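Local coordinates for GAF domain-containing protein (Thermoplasma acidophilum, PDB 4MMN) that probably reduces free methionine-R-sulfoxide to methionine, as a type II reductase built on a GAF domain, at residues E46-V51 with L82-S87. Numbering follows the deposited sequence.
Sequences EKTDHV and LACFPS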
loop_
_atom_site.group_PDB
_atom_site.type_symbol
_atom_site.label_atom_id
_atom_site.label_comp_id
_atom_site.label_asym_id
_atom_site.label_seq_id
_atom_site.Cartn_x
_atom_site.Cartn_y
_atom_site.Cartn_z
ATOM N N GLU A 46 9.319 -17.793 -9.031
ATOM C CA GLU A 46 10.240 -18.838 -8.604
ATOM C C GLU A 46 11.069 -18.286 -7.445
ATOM O O GLU A 46 11.228 -17.075 -7.329
ATOM C CB GLU A 46 11.123 -19.283 -9.783
ATOM C CG GLU A 46 12.098 -20.430 -9.481
ATOM C CD GLU A 46 13.077 -20.740 -10.624
ATOM O OE1 GLU A 46 12.833 -20.326 -11.790
ATOM O OE2 GLU A 46 14.108 -21.398 -10.338
ATOM N N LYS A 47 11.534 -19.142 -6.542
ATOM C CA LYS A 47 12.422 -18.672 -5.482
ATOM C C LYS A 47 13.773 -18.291 -6.076
ATOM O O LYS A 47 14.321 -19.039 -6.880
ATOM C CB LYS A 47 12.583 -19.739 -4.393
ATOM C CG LYS A 47 11.262 -20.122 -3.698
ATOM C CD LYS A 47 11.488 -21.112 -2.557
ATOM C CE LYS A 47 10.170 -21.655 -1.995
ATOM N NZ LYS A 47 10.378 -22.806 -1.051
ATOM N N THR A 48 14.292 -17.114 -5.727
ATOM C CA THR A 48 15.617 -16.726 -6.215
ATOM C C THR A 48 16.726 -17.136 -5.241
ATOM O O THR A 48 16.556 -17.095 -4.014
ATOM C CB THR A 48 15.728 -15.197 -6.486
ATOM O OG1 THR A 48 17.032 -14.888 -7.016
ATOM C CG2 THR A 48 15.502 -14.403 -5.205
ATOM N N ASP A 49 17.872 -17.524 -5.793
ATOM C CA ASP A 49 19.045 -17.811 -4.969
ATOM C C ASP A 49 19.590 -16.524 -4.381
ATOM O O ASP A 49 20.392 -16.565 -3.446
ATOM C CB ASP A 49 20.144 -18.563 -5.737
ATOM C CG ASP A 49 19.991 -20.093 -5.657
ATOM O OD1 ASP A 49 19.124 -20.595 -4.899
ATOM O OD2 ASP A 49 20.765 -20.799 -6.344
ATOM N N HIS A 50 19.169 -15.383 -4.923
ATOM C CA HIS A 50 19.733 -14.116 -4.479
ATOM C C HIS A 50 18.732 -13.312 -3.674
ATOM O O HIS A 50 18.130 -12.363 -4.166
ATOM C CB HIS A 50 20.206 -13.297 -5.670
ATOM C CG HIS A 50 21.391 -13.882 -6.365
ATOM N ND1 HIS A 50 21.276 -14.734 -7.440
ATOM C CD2 HIS A 50 22.718 -13.745 -6.129
ATOM C CE1 HIS A 50 22.484 -15.090 -7.845
ATOM N NE2 HIS A 50 23.376 -14.503 -7.066
ATOM N N VAL A 51 18.567 -13.719 -2.420
ATOM C CA VAL A 51 17.664 -13.064 -1.488
ATOM C C VAL A 51 18.367 -11.849 -0.889
ATOM O O VAL A 51 17.732 -10.923 -0.385
ATOM C CB VAL A 51 17.197 -14.042 -0.400
ATOM C CG1 VAL A 51 16.179 -13.388 0.527
ATOM C CG2 VAL A 51 16.594 -15.275 -1.060
ATOM N N LEU A 82 22.953 -9.645 -13.477
ATOM C CA LEU A 82 23.218 -10.734 -12.537
ATOM C C LEU A 82 22.106 -11.778 -12.640
ATOM O O LEU A 82 20.957 -11.506 -12.247
ATOM C CB LEU A 82 23.308 -10.203 -11.100
ATOM C CG LEU A 82 23.701 -11.058 -9.881
ATOM C CD1 LEU A 82 22.518 -11.823 -9.275
ATOM C CD2 LEU A 82 24.849 -11.997 -10.213
ATOM N N ALA A 83 22.440 -12.956 -13.171
ATOM C CA ALA A 83 21.438 -14.002 -13.429
ATOM C C ALA A 83 20.897 -14.677 -12.152
ATOM O O ALA A 83 21.636 -15.313 -11.393
ATOM C CB ALA A 83 22.015 -15.038 -14.355
ATOM N N CYS A 84 19.600 -14.520 -11.917
ATOM C CA CYS A 84 18.958 -15.162 -10.790
ATOM C C CYS A 84 18.064 -16.234 -11.349
ATOM O O CYS A 84 17.577 -17.094 -10.621
ATOM C CB CYS A 84 18.163 -14.160 -9.949
ATOM S SG CYS A 84 19.164 -12.826 -9.197
ATOM N N PHE A 85 17.847 -16.176 -12.657
ATOM C CA PHE A 85 16.970 -17.131 -13.313
ATOM C C PHE A 85 17.487 -17.407 -14.708
ATOM O O PHE A 85 17.843 -16.481 -15.440
ATOM C CB PHE A 85 15.546 -16.616 -13.360
ATOM C CG PHE A 85 14.991 -16.287 -12.016
ATOM C CD1 PHE A 85 14.492 -17.285 -11.193
ATOM C CD2 PHE A 85 14.980 -14.979 -11.557
ATOM C CE1 PHE A 85 13.977 -16.985 -9.929
ATOM C CE2 PHE A 85 14.469 -14.667 -10.295
ATOM C CZ PHE A 85 13.964 -15.672 -9.478
ATOM N N PRO A 86 17.476 -18.689 -15.102
ATOM C CA PRO A 86 18.188 -19.129 -16.305
ATOM C C PRO A 86 17.490 -18.734 -17.586
ATOM O O PRO A 86 18.037 -18.878 -18.678
ATOM C CB PRO A 86 18.181 -20.639 -16.156
ATOM C CG PRO A 86 16.831 -20.904 -15.483
ATOM C CD PRO A 86 16.659 -19.769 -14.510
ATOM N N SER A 87 16.288 -18.207 -17.456
ATOM C CA SER A 87 15.467 -18.037 -18.627
ATOM C C SER A 87 15.139 -16.567 -18.875
ATOM O O SER A 87 14.522 -16.236 -19.899
ATOM C CB SER A 87 14.195 -18.867 -18.488
ATOM O OG SER A 87 13.505 -18.520 -17.301
#
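T48 OG1 receives the backbone N-H of H50 at 3.0 Å, an ST turn with a nearly straight bond (165°). The same oxygen lies 3.2 Å from C84 CB, a packing contact. The hydroxyl lies anti to the backbone N (chi1 -178°), which places OG1 where H50 N can reach it. Two loops of the GAF fold meet here. One runs between strands 37-44 and 52-53, the other between strands 70-72 and 90-98, and they pass in roughly opposite directions.

The turn helps to place H50 beside the second loop. L82 CD1 sits over one face of the imidazole, almost on the ring normal, 3.5 Å from the ring centroid. This is a CH-pi contact. C84 SG approaches the same ring obliquely, with SG 3.3 Å from H50 ND1. Free methionine-R-sulfoxide reductases work through cysteines, and C84, presented by this loop, is a candidate for such a role.

F85 fills the other half of the contact. Its CZ packs on T48 CB at 3.5 Å, and its CE1 lies 3.7 Å from K47 O. W27 of strand 27-34 also meets the F85 ring, with the planes inclined to each other, and T48 touches W27, Y31 and L40, so this half rests on the sheet. E46 extends past F85 in the opposite sense. Its CG points away from the backbone N, and the carboxylate reaches the ring edge. The carboxylate and ring planes are 66° apart, and E46 OE1 stands 3.5 Å from F85 CD1.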